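Local coordinates for protein glutathione S-transferase (Xanthomonas axonopodis pv. citri, PDB 6NV6) that probably catalyses the conjugation of glutathione to electrophilic substrates, as a bacterial theta-class glutathione transferase, at residues A3-W7 with V55-G61; L19-E24 with R195-G201; L112-V117 with A171-I177. One frame throughout, in Å; residues are numbered along the deposited sequence.

Interaction 1 of 3, residues A3-W7 with V55-G61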
loop_
_atom_site.group_PDB
_atom_site.type_symbol
_atom_site.label_atom_id
_atom_site.label_comp_id
_atom_site.label_asym_id
_atom_site.label_seq_id
_atom_site.Cartn_x
_atom_site.Cartn_y
_atom_site.Cartn_z
ATOM N N ALA A 3 17.231 -2.194 16.196
ATOM C CA ALA A 3 17.406 -0.765 15.956
ATOM C C ALA A 3 16.183 -0.137 15.303
ATOM O O ALA A 3 15.948 1.066 15.467
ATOM C CB ALA A 3 18.639 -0.527 15.082
ATOM N N ILE A 4 15.408 -0.917 14.551
ATOM C CA ILE A 4 14.284 -0.398 13.783
ATOM C C ILE A 4 13.004 -0.656 14.556
ATOM O O ILE A 4 12.712 -1.804 14.913
ATOM C CB ILE A 4 14.208 -1.039 12.389
ATOM C CG1 ILE A 4 15.304 -0.481 11.478
ATOM C CG2 ILE A 4 12.834 -0.805 11.768
ATOM C CD1 ILE A 4 15.551 -1.317 10.240
ATOM N N THR A 5 12.230 0.398 14.800
ATOM C CA THR A 5 10.919 0.256 15.416
ATOM C C THR A 5 9.876 0.973 14.568
ATOM O O THR A 5 10.117 2.081 14.075
ATOM C CB THR A 5 10.928 0.807 16.845
ATOM O OG1 THR A 5 11.992 0.182 17.574
ATOM C CG2 THR A 5 9.613 0.541 17.554
ATOM N N ILE A 6 8.717 0.338 14.407
ATOM C CA ILE A 6 7.610 0.881 13.624
ATOM C C ILE A 6 6.367 0.889 14.512
ATOM O O ILE A 6 5.819 -0.173 14.824
ATOM C CB ILE A 6 7.367 0.072 12.339
ATOM C CG1 ILE A 6 8.595 0.140 11.426
ATOM C CG2 ILE A 6 6.125 0.557 11.624
ATOM C CD1 ILE A 6 8.528 -0.783 10.197
ATOM N N TRP A 7 5.925 2.074 14.919
ATOM C CA TRP A 7 4.710 2.213 15.707
ATOM C C TRP A 7 3.512 2.304 14.784
ATOM O O TRP A 7 3.572 2.969 13.744
ATOM C CB TRP A 7 4.757 3.474 16.567
ATOM C CG TRP A 7 5.616 3.392 17.788
ATOM C CD1 TRP A 7 5.217 3.091 19.061
ATOM C CD2 TRP A 7 7.012 3.643 17.851
ATOM N NE1 TRP A 7 6.292 3.130 19.911
ATOM C CE2 TRP A 7 7.408 3.468 19.191
ATOM C CE3 TRP A 7 7.971 3.993 16.904
ATOM C CZ2 TRP A 7 8.727 3.630 19.607
ATOM C CZ3 TRP A 7 9.280 4.161 17.315
ATOM C CH2 TRP A 7 9.649 3.983 18.655
ATOM N N VAL A 55 -1.059 6.747 11.186
ATOM C CA VAL A 55 0.218 7.097 10.593
ATOM C C VAL A 55 1.288 6.177 11.213
ATOM O O VAL A 55 1.236 5.930 12.416
ATOM C CB VAL A 55 0.571 8.578 10.813
ATOM C CG1 VAL A 55 1.150 8.860 12.220
ATOM C CG2 VAL A 55 1.470 9.108 9.703
ATOM N N PRO A 56 2.170 5.590 10.416
ATOM C CA PRO A 56 3.327 4.896 11.004
ATOM C C PRO A 56 4.388 5.886 11.461
ATOM O O PRO A 56 4.621 6.915 10.823
ATOM C CB PRO A 56 3.846 4.021 9.854
ATOM C CG PRO A 56 3.322 4.665 8.615
ATOM C CD PRO A 56 1.998 5.266 8.991
ATOM N N THR A 57 5.026 5.571 12.584
ATOM C CA THR A 57 6.258 6.240 12.986
ATOM C C THR A 57 7.395 5.237 12.859
ATOM O O THR A 57 7.360 4.172 13.485
ATOM C CB THR A 57 6.187 6.773 14.418
ATOM O OG1 THR A 57 5.000 7.559 14.597
ATOM C CG2 THR A 57 7.412 7.617 14.721
ATOM N N LEU A 58 8.387 5.567 12.042
ATOM C CA LEU A 58 9.603 4.778 11.940
ATOM C C LEU A 58 10.677 5.408 12.808
ATOM O O LEU A 58 10.810 6.633 12.850
ATOM C CB LEU A 58 10.096 4.686 10.499
ATOM C CG LEU A 58 11.219 3.693 10.144
ATOM C CD1 LEU A 58 12.593 4.300 10.270
ATOM C CD2 LEU A 58 11.170 2.439 10.983
ATOM N N GLN A 59 11.431 4.564 13.511
ATOM C CA GLN A 59 12.647 4.973 14.199
ATOM C C GLN A 59 13.737 3.966 13.874
ATOM O O GLN A 59 13.553 2.759 14.063
ATOM C CB GLN A 59 12.451 5.062 15.713
ATOM C CG GLN A 59 13.728 5.438 16.459
ATOM C CD GLN A 59 13.485 5.788 17.919
ATOM O OE1 GLN A 59 12.337 5.895 18.366
ATOM N NE2 GLN A 59 14.572 5.966 18.673
ATOM N N ASP A 60 14.858 4.462 13.372
ATOM C CA ASP A 60 16.017 3.626 13.069
ATOM C C ASP A 60 17.235 4.426 13.519
ATOM O O ASP A 60 17.704 5.313 12.794
ATOM C CB ASP A 60 16.099 3.270 11.590
ATOM C CG ASP A 60 17.349 2.473 11.255
ATOM O OD1 ASP A 60 18.017 1.984 12.192
ATOM O OD2 ASP A 60 17.671 2.335 10.056
ATOM N N GLY A 61 17.747 4.095 14.700
ATOM C CA GLY A 61 18.789 4.912 15.296
ATOM C C GLY A 61 18.286 6.320 15.550
ATOM O O GLY A 61 17.242 6.532 16.185
#

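Interaction 2 of 3, residues L19-E24 with R195-G201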
loop_
_atom_site.group_PDB
_atom_site.type_symbol
_atom_site.label_atom_id
_atom_site.label_comp_id
_atom_site.label_asym_id
_atom_site.label_seq_id
_atom_site.Cartn_x
_atom_site.Cartn_y
_atom_site.Cartn_z
ATOM N N LEU A 19 5.410 -2.124 7.177
ATOM C CA LEU A 19 5.666 -3.497 7.612
ATOM C C LEU A 19 6.076 -4.361 6.438
ATOM O O LEU A 19 7.045 -5.127 6.523
ATOM C CB LEU A 19 4.429 -4.086 8.288
ATOM C CG LEU A 19 4.021 -3.243 9.489
ATOM C CD1 LEU A 19 2.659 -3.624 10.033
ATOM C CD2 LEU A 19 5.099 -3.311 10.561
ATOM N N TRP A 20 5.370 -4.221 5.319
ATOM C CA TRP A 20 5.714 -4.987 4.132
ATOM C C TRP A 20 7.137 -4.672 3.667
ATOM O O TRP A 20 7.907 -5.580 3.329
ATOM C CB TRP A 20 4.685 -4.690 3.041
ATOM C CG TRP A 20 4.917 -5.396 1.753
ATOM C CD1 TRP A 20 5.732 -6.467 1.531
ATOM C CD2 TRP A 20 4.321 -5.074 0.495
ATOM N NE1 TRP A 20 5.680 -6.826 0.215
ATOM C CE2 TRP A 20 4.811 -5.993 -0.444
ATOM C CE3 TRP A 20 3.411 -4.099 0.074
ATOM C CZ2 TRP A 20 4.422 -5.966 -1.796
ATOM C CZ3 TRP A 20 3.018 -4.077 -1.262
ATOM C CH2 TRP A 20 3.526 -4.997 -2.180
ATOM N N CYS A 21 7.505 -3.389 3.645
ATOM C CA CYS A 21 8.856 -3.010 3.240
ATOM C C CYS A 21 9.908 -3.557 4.201
ATOM O O CYS A 21 10.920 -4.134 3.775
ATOM C CB CYS A 21 8.954 -1.492 3.135
ATOM S SG CYS A 21 10.414 -0.992 2.250
ATOM N N ALA A 22 9.691 -3.368 5.503
ATOM C CA ALA A 22 10.555 -4.004 6.486
ATOM C C ALA A 22 10.722 -5.486 6.174
ATOM O O ALA A 22 11.847 -5.986 6.041
ATOM C CB ALA A 22 9.978 -3.809 7.883
ATOM N N GLU A 23 9.597 -6.192 6.010
ATOM C CA GLU A 23 9.634 -7.627 5.754
ATOM C C GLU A 23 10.405 -7.952 4.477
ATOM O O GLU A 23 11.229 -8.870 4.462
ATOM C CB GLU A 23 8.213 -8.177 5.694
ATOM C CG GLU A 23 7.516 -8.197 7.041
ATOM C CD GLU A 23 7.902 -9.404 7.884
ATOM O OE1 GLU A 23 8.166 -10.481 7.295
ATOM O OE2 GLU A 23 7.950 -9.274 9.133
ATOM N N GLU A 24 10.160 -7.205 3.392
ATOM C CA GLU A 24 10.907 -7.429 2.151
ATOM C C GLU A 24 12.414 -7.336 2.365
ATOM O O GLU A 24 13.189 -7.982 1.654
ATOM C CB GLU A 24 10.490 -6.421 1.071
ATOM C CG GLU A 24 9.093 -6.602 0.480
ATOM C CD GLU A 24 8.944 -7.836 -0.410
ATOM O OE1 GLU A 24 9.960 -8.489 -0.730
ATOM O OE2 GLU A 24 7.798 -8.152 -0.794
ATOM N N ARG A 195 4.082 -13.395 -2.524
ATOM C CA ARG A 195 5.251 -12.968 -1.749
ATOM C C ARG A 195 5.004 -13.164 -0.253
ATOM O O ARG A 195 3.978 -12.710 0.262
ATOM C CB ARG A 195 5.579 -11.509 -2.021
ATOM C CG ARG A 195 5.742 -11.172 -3.488
ATOM C CD ARG A 195 6.095 -9.714 -3.656
ATOM N NE ARG A 195 7.463 -9.473 -3.226
ATOM C CZ ARG A 195 8.521 -9.612 -4.012
ATOM N NH1 ARG A 195 8.362 -9.976 -5.276
ATOM N NH2 ARG A 195 9.734 -9.375 -3.546
ATOM N N PRO A 196 5.906 -13.837 0.469
ATOM C CA PRO A 196 5.716 -13.956 1.928
ATOM C C PRO A 196 5.723 -12.619 2.641
ATOM O O PRO A 196 4.901 -12.409 3.542
ATOM C CB PRO A 196 6.893 -14.845 2.373
ATOM C CG PRO A 196 7.304 -15.575 1.150
ATOM C CD PRO A 196 7.032 -14.659 -0.014
ATOM N N ALA A 197 6.624 -11.704 2.250
ATOM C CA ALA A 197 6.667 -10.389 2.880
ATOM C C ALA A 197 5.332 -9.677 2.748
ATOM O O ALA A 197 4.914 -8.956 3.663
ATOM C CB ALA A 197 7.785 -9.539 2.283
ATOM N N TYR A 198 4.636 -9.894 1.632
ATOM C CA TYR A 198 3.310 -9.318 1.462
ATOM C C TYR A 198 2.280 -10.019 2.343
ATOM O O TYR A 198 1.385 -9.372 2.903
ATOM C CB TYR A 198 2.917 -9.394 -0.007
ATOM C CG TYR A 198 1.613 -8.719 -0.353
ATOM C CD1 TYR A 198 1.559 -7.343 -0.567
ATOM C CD2 TYR A 198 0.451 -9.462 -0.509
ATOM C CE1 TYR A 198 0.378 -6.724 -0.911
ATOM C CE2 TYR A 198 -0.738 -8.851 -0.846
ATOM C CZ TYR A 198 -0.773 -7.481 -1.049
ATOM O OH TYR A 198 -1.964 -6.867 -1.390
ATOM N N GLN A 199 2.390 -11.342 2.480
ATOM C CA GLN A 199 1.463 -12.077 3.337
ATOM C C GLN A 199 1.599 -11.652 4.794
ATOM O O GLN A 199 0.596 -11.484 5.499
ATOM C CB GLN A 199 1.713 -13.579 3.208
ATOM C CG GLN A 199 1.372 -14.176 1.863
ATOM C CD GLN A 199 2.065 -15.501 1.660
ATOM O OE1 GLN A 199 2.597 -16.075 2.608
ATOM N NE2 GLN A 199 2.073 -15.995 0.426
ATOM N N ARG A 200 2.833 -11.487 5.267
ATOM C CA ARG A 200 3.041 -11.121 6.663
ATOM C C ARG A 200 2.879 -9.624 6.894
ATOM O O ARG A 200 2.430 -9.206 7.968
ATOM C CB ARG A 200 4.425 -11.577 7.117
ATOM C CG ARG A 200 4.613 -13.080 7.100
ATOM C CD ARG A 200 5.999 -13.446 7.599
ATOM N NE ARG A 200 7.020 -12.761 6.817
ATOM C CZ ARG A 200 7.746 -13.342 5.866
ATOM N NH1 ARG A 200 8.559 -12.615 5.101
ATOM N NH2 ARG A 200 7.591 -14.641 5.631
ATOM N N GLY A 201 3.243 -8.804 5.910
ATOM C CA GLY A 201 3.216 -7.367 6.094
ATOM C C GLY A 201 1.889 -6.699 5.799
ATOM O O GLY A 201 1.555 -5.695 6.431
HETATM O O HOH W 1 8.848 -11.653 -0.298
#

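Interaction 3 of 3, residues L112-V117 with A171-I177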
loop_
_atom_site.group_PDB
_atom_site.type_symbol
_atom_site.label_atom_id
_atom_site.label_comp_id
_atom_site.label_asym_id
_atom_site.label_seq_id
_atom_site.Cartn_x
_atom_site.Cartn_y
_atom_site.Cartn_z
ATOM N N LEU A 112 -14.402 5.476 0.898
ATOM C CA LEU A 112 -15.137 4.257 0.580
ATOM C C LEU A 112 -14.984 3.240 1.695
ATOM O O LEU A 112 -15.967 2.689 2.195
ATOM C CB LEU A 112 -14.647 3.659 -0.742
ATOM C CG LEU A 112 -15.326 2.324 -1.075
ATOM C CD1 LEU A 112 -16.798 2.530 -1.389
ATOM C CD2 LEU A 112 -14.627 1.622 -2.214
ATOM N N PHE A 113 -13.747 3.002 2.113
ATOM C CA PHE A 113 -13.510 1.960 3.100
ATOM C C PHE A 113 -14.157 2.284 4.441
ATOM O O PHE A 113 -14.574 1.367 5.155
ATOM C CB PHE A 113 -12.013 1.733 3.276
ATOM C CG PHE A 113 -11.689 0.639 4.232
ATOM C CD1 PHE A 113 -11.543 0.905 5.589
ATOM C CD2 PHE A 113 -11.580 -0.672 3.792
ATOM C CE1 PHE A 113 -11.268 -0.116 6.498
ATOM C CE2 PHE A 113 -11.293 -1.711 4.698
ATOM C CZ PHE A 113 -11.138 -1.426 6.051
ATOM N N TRP A 114 -14.249 3.561 4.810
ATOM C CA TRP A 114 -14.849 3.882 6.102
ATOM C C TRP A 114 -16.344 3.587 6.091
ATOM O O TRP A 114 -16.854 2.881 6.969
ATOM C CB TRP A 114 -14.571 5.340 6.479
ATOM C CG TRP A 114 -13.452 5.459 7.499
ATOM C CD1 TRP A 114 -12.114 5.627 7.238
ATOM C CD2 TRP A 114 -13.573 5.390 8.933
ATOM N NE1 TRP A 114 -11.400 5.673 8.418
ATOM C CE2 TRP A 114 -12.268 5.532 9.471
ATOM C CE3 TRP A 114 -14.654 5.233 9.814
ATOM C CZ2 TRP A 114 -12.021 5.519 10.852
ATOM C CZ3 TRP A 114 -14.401 5.215 11.190
ATOM C CH2 TRP A 114 -13.098 5.360 11.691
ATOM N N GLY A 115 -17.054 4.102 5.090
ATOM C CA GLY A 115 -18.477 3.861 4.962
ATOM C C GLY A 115 -18.934 2.410 4.958
ATOM O O GLY A 115 -20.104 2.129 5.224
ATOM N N VAL A 116 -18.040 1.472 4.664
ATOM C CA VAL A 116 -18.421 0.098 4.380
ATOM C C VAL A 116 -17.972 -0.847 5.480
ATOM O O VAL A 116 -18.706 -1.762 5.854
ATOM C CB VAL A 116 -17.859 -0.338 3.010
ATOM C CG1 VAL A 116 -18.167 -1.803 2.724
ATOM C CG2 VAL A 116 -18.407 0.558 1.917
ATOM N N VAL A 117 -16.781 -0.631 6.020
ATOM C CA VAL A 117 -16.224 -1.523 7.025
ATOM C C VAL A 117 -16.371 -0.960 8.435
ATOM O O VAL A 117 -16.339 -1.732 9.407
ATOM C CB VAL A 117 -14.742 -1.798 6.698
ATOM C CG1 VAL A 117 -14.156 -2.895 7.587
ATOM C CG2 VAL A 117 -14.615 -2.129 5.221
ATOM N N ALA A 171 -7.032 -4.139 0.644
ATOM C CA ALA A 171 -8.348 -3.707 1.098
ATOM C C ALA A 171 -9.346 -3.695 -0.052
ATOM O O ALA A 171 -10.475 -4.178 0.090
ATOM C CB ALA A 171 -8.252 -2.326 1.748
ATOM N N TRP A 172 -8.937 -3.167 -1.206
ATOM C CA TRP A 172 -9.826 -3.103 -2.359
ATOM C C TRP A 172 -10.429 -4.464 -2.701
ATOM O O TRP A 172 -11.632 -4.574 -2.939
ATOM C CB TRP A 172 -9.069 -2.548 -3.563
ATOM C CG TRP A 172 -9.837 -2.577 -4.855
ATOM C CD1 TRP A 172 -9.649 -3.436 -5.917
ATOM C CD2 TRP A 172 -10.911 -1.708 -5.237
ATOM N NE1 TRP A 172 -10.540 -3.147 -6.924
ATOM C CE2 TRP A 172 -11.323 -2.091 -6.534
ATOM C CE3 TRP A 172 -11.561 -0.639 -4.614
ATOM C CZ2 TRP A 172 -12.350 -1.441 -7.212
ATOM C CZ3 TRP A 172 -12.584 -0.003 -5.290
ATOM C CH2 TRP A 172 -12.967 -0.404 -6.572
ATOM N N PHE A 173 -9.615 -5.511 -2.723
ATOM C CA PHE A 173 -10.087 -6.788 -3.232
ATOM C C PHE A 173 -10.774 -7.636 -2.174
ATOM O O PHE A 173 -11.602 -8.488 -2.521
ATOM C CB PHE A 173 -8.920 -7.569 -3.844
ATOM C CG PHE A 173 -8.599 -7.170 -5.265
ATOM C CD1 PHE A 173 -9.522 -7.380 -6.281
ATOM C CD2 PHE A 173 -7.388 -6.558 -5.579
ATOM C CE1 PHE A 173 -9.235 -7.011 -7.583
ATOM C CE2 PHE A 173 -7.098 -6.188 -6.882
ATOM C CZ PHE A 173 -8.025 -6.413 -7.883
ATOM N N GLU A 174 -10.472 -7.425 -0.898
ATOM C CA GLU A 174 -11.048 -8.252 0.151
ATOM C C GLU A 174 -12.171 -7.554 0.899
ATOM O O GLU A 174 -12.862 -8.203 1.689
ATOM C CB GLU A 174 -9.950 -8.707 1.116
ATOM C CG GLU A 174 -8.739 -9.326 0.392
ATOM C CD GLU A 174 -9.101 -10.539 -0.484
ATOM O OE1 GLU A 174 -10.055 -11.262 -0.121
ATOM O OE2 GLU A 174 -8.435 -10.775 -1.525
ATOM N N MET A 175 -12.362 -6.258 0.666
ATOM C CA MET A 175 -13.545 -5.505 1.063
ATOM C C MET A 175 -14.821 -6.156 0.556
ATOM O O MET A 175 -14.851 -6.685 -0.562
ATOM C CB MET A 175 -13.506 -4.078 0.518
ATOM C CG MET A 175 -13.057 -3.042 1.488
ATOM S SD MET A 175 -13.531 -1.419 0.875
ATOM C CE MET A 175 -13.196 -1.618 -0.858
ATOM N N PRO A 176 -15.905 -6.092 1.326
ATOM C CA PRO A 176 -17.199 -6.581 0.819
ATOM C C PRO A 176 -17.886 -5.537 -0.057
ATOM O O PRO A 176 -18.748 -4.768 0.369
ATOM C CB PRO A 176 -17.969 -6.871 2.108
ATOM C CG PRO A 176 -17.452 -5.853 3.081
ATOM C CD PRO A 176 -16.021 -5.535 2.687
ATOM N N ILE A 177 -17.482 -5.488 -1.330
ATOM C CA ILE A 177 -18.041 -4.566 -2.311
ATOM C C ILE A 177 -18.137 -5.277 -3.659
ATOM O O ILE A 177 -17.549 -6.339 -3.872
ATOM C CB ILE A 177 -17.192 -3.291 -2.466
ATOM C CG1 ILE A 177 -15.764 -3.662 -2.869
ATOM C CG2 ILE A 177 -17.179 -2.452 -1.191
ATOM C CD1 ILE A 177 -15.064 -2.592 -3.661
#

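Interaction 1 of 3, residues A3-W7 with V55-G61
Trp7 and Gln59 meet on one face of the sheet, where the indole presents its six-membered edge to the glutamine side chain. CH2 of Trp7 lies 3.3 Å from OE1 of Gln59; this oxygen sits near the plane of the ring at its edge, and the amide plane is turned 26° from it. The glutamine chain is extended beyond CG, which carries its amide out to the indole's six-membered end, while its CB also borders that edge. Nearer the strand, the same edge receives Thr57 O, 3.5 Å from Trp7 CE3. Trp7 CG stands beside its own backbone N (chi1 -76°), which swings the indole back along its strand until one face rests on the methyl CG2 of Thr5. A broad, flat residue suits this partly exposed surface because it can cover neighbours on both strands.

The opposite face carries Ile4, Ile6 and Leu58, with Asp60 at its end. Leu58 CD2 touches both isoleucines, 3.5 Å from Ile6 CG1 and 3.7 Å from Ile4 CG2; the branched chains fill the layer beneath helices 13-25 and 68-79, with Ile6 touching Leu19 and Leu58 touching Ile71. The carboxylate of Asp60 lies across Ile4, its CG 3.6 Å from Ile4 CG1, and OD2 is hydrogen-bonded to Tyr74 OH.

Backbone bonds fix which side chains become neighbours. Thr5 and Gln59 form one antiparallel hydrogen-bonded pair, with Thr5 N to Gln59 O at 2.8 Å, and Trp7 and Thr57 form the next, with Trp7 N to Thr57 O at 2.9 Å. Ile4 faces Asp60, and Ile6 faces Leu58, as the alternating non-hydrogen-bonded pairs. This central antiparallel pairing, in a four-stranded mixed sheet of order 2-1-3-4, is typical of the thioredoxin-like N-terminal domain of glutathione transferases.

Interaction 2 of 3, residues L19-E24 with R195-G201
Leu19 and Trp20 begin the contact against Gly201, where a helix of the thioredoxin-like domain meets a short helix near the C terminus. The two run roughly antiparallel, at 142°, with segment axes 8.1 Å apart. The CA atoms of Gly201 and Trp20 come within 4.0 Å, and a side chain at this position would point into the Trp20 backbone, which is why glycine suits it. Leu19 brings CB to the Gly201 carbonyl.

Trp20 has CG anti to its backbone N (chi1 179°), which carries the indole across to Tyr198. The tyrosine edge points at the indole face in a T-shaped pair, centroids 4.7 Å apart, and Tyr198 CA forms a CH-pi contact over the five-membered ring.

Glu23 packs CB on Ala197, whose small side chain fits between the helices. Its bent chain then lifts OE1 to Arg200 NE, a salt bridge in which the donor comes from above the carboxylate plane, while OE2 bonds to Tyr29 OH.

Glu24 is gripped side-on by Arg195: NH2 reaches OE1 at 3.0 Å, nearly straight, and NE reaches OE2 at 2.8 Å. Two donors thus share OE2, for Trp20 NE1, one helical turn back, donates to the anti lone pair of Glu24 OE2 at 2.7 Å.

Interaction 3 of 3, residues L112-V117 with A171-I177
Met175 meets Phe113, Leu112 and Val117 with successive atoms of one flexible chain. It is the first residue beyond the helical part of 171-177; its CB leaves to one side of helix 88-118, and the later atoms bring the chain to it. CG makes the first touch, lying 3.6 Å from Phe113 CD2, and it also approaches the methyl CG2 of Val117 at 4.1 Å. SD comes next, also 3.6 Å from Phe113 CD2. The sulfur stands 4.9 Å from the ring centroid and far off the ring normal, at 71°, so this Met-aromatic contact is oblique rather than over the face. A bend at chi3 (-40°) then turns CE toward Leu112, whose CD2 it meets at 3.8 Å. An unbranched thioether suits a place that needs several apolar neighbours reached in sequence.

The two segments belong to the all-helical C-terminal domain of the glutathione transferase fold, and the contact joins the C-terminal end of helix 88-118 to the end of helix 163-174 and the turn that follows. No hydrogen bond crosses between them; interlocking side chains make the join.

With chi1 at -178°, the Phe113 ring points away from its own backbone N and comes close to helix 163-174, where CD2 also borders the small Ala171 CB. One face of that ring carries Val117 CG2 from its own helix. Leu112 CD2 also meets Trp172 CZ3, 4.0 Å away, and helix 126-146 covers this region through Leu133, which touches both Leu112 and Ile177.

Pro176 occupies the centre of an inverse gamma turn, a tight bend suited to a residue with a restrained backbone. Across from the turn, Val116 CG1 lies 4.1 Å from Pro176 CG and equally near Ile177 CG2, the valine and isoleucine side chains crossing at about a right angle.

How the interactions relate
From the N terminus, strand 4-7 opens interaction 1, and helix 13-25 opens interaction 2 before strand 57-60 returns to complete the first pairing. Interactions 1 and 2 therefore cross along the chain, and they touch in space where Ile6 meets Leu19 and Ala22, joining the sheet to the helix that covers it. Interaction 3 opens late in helix 88-118 and closes at 171-177, wholly nested within the long loop that 195-201 finally closes on 19-24. Interaction 1 lies within the N-terminal domain and interaction 3 within the C-terminal one, their centres about 28 Å apart, whereas interaction 2 ties helix 13-25 to the end of the chain.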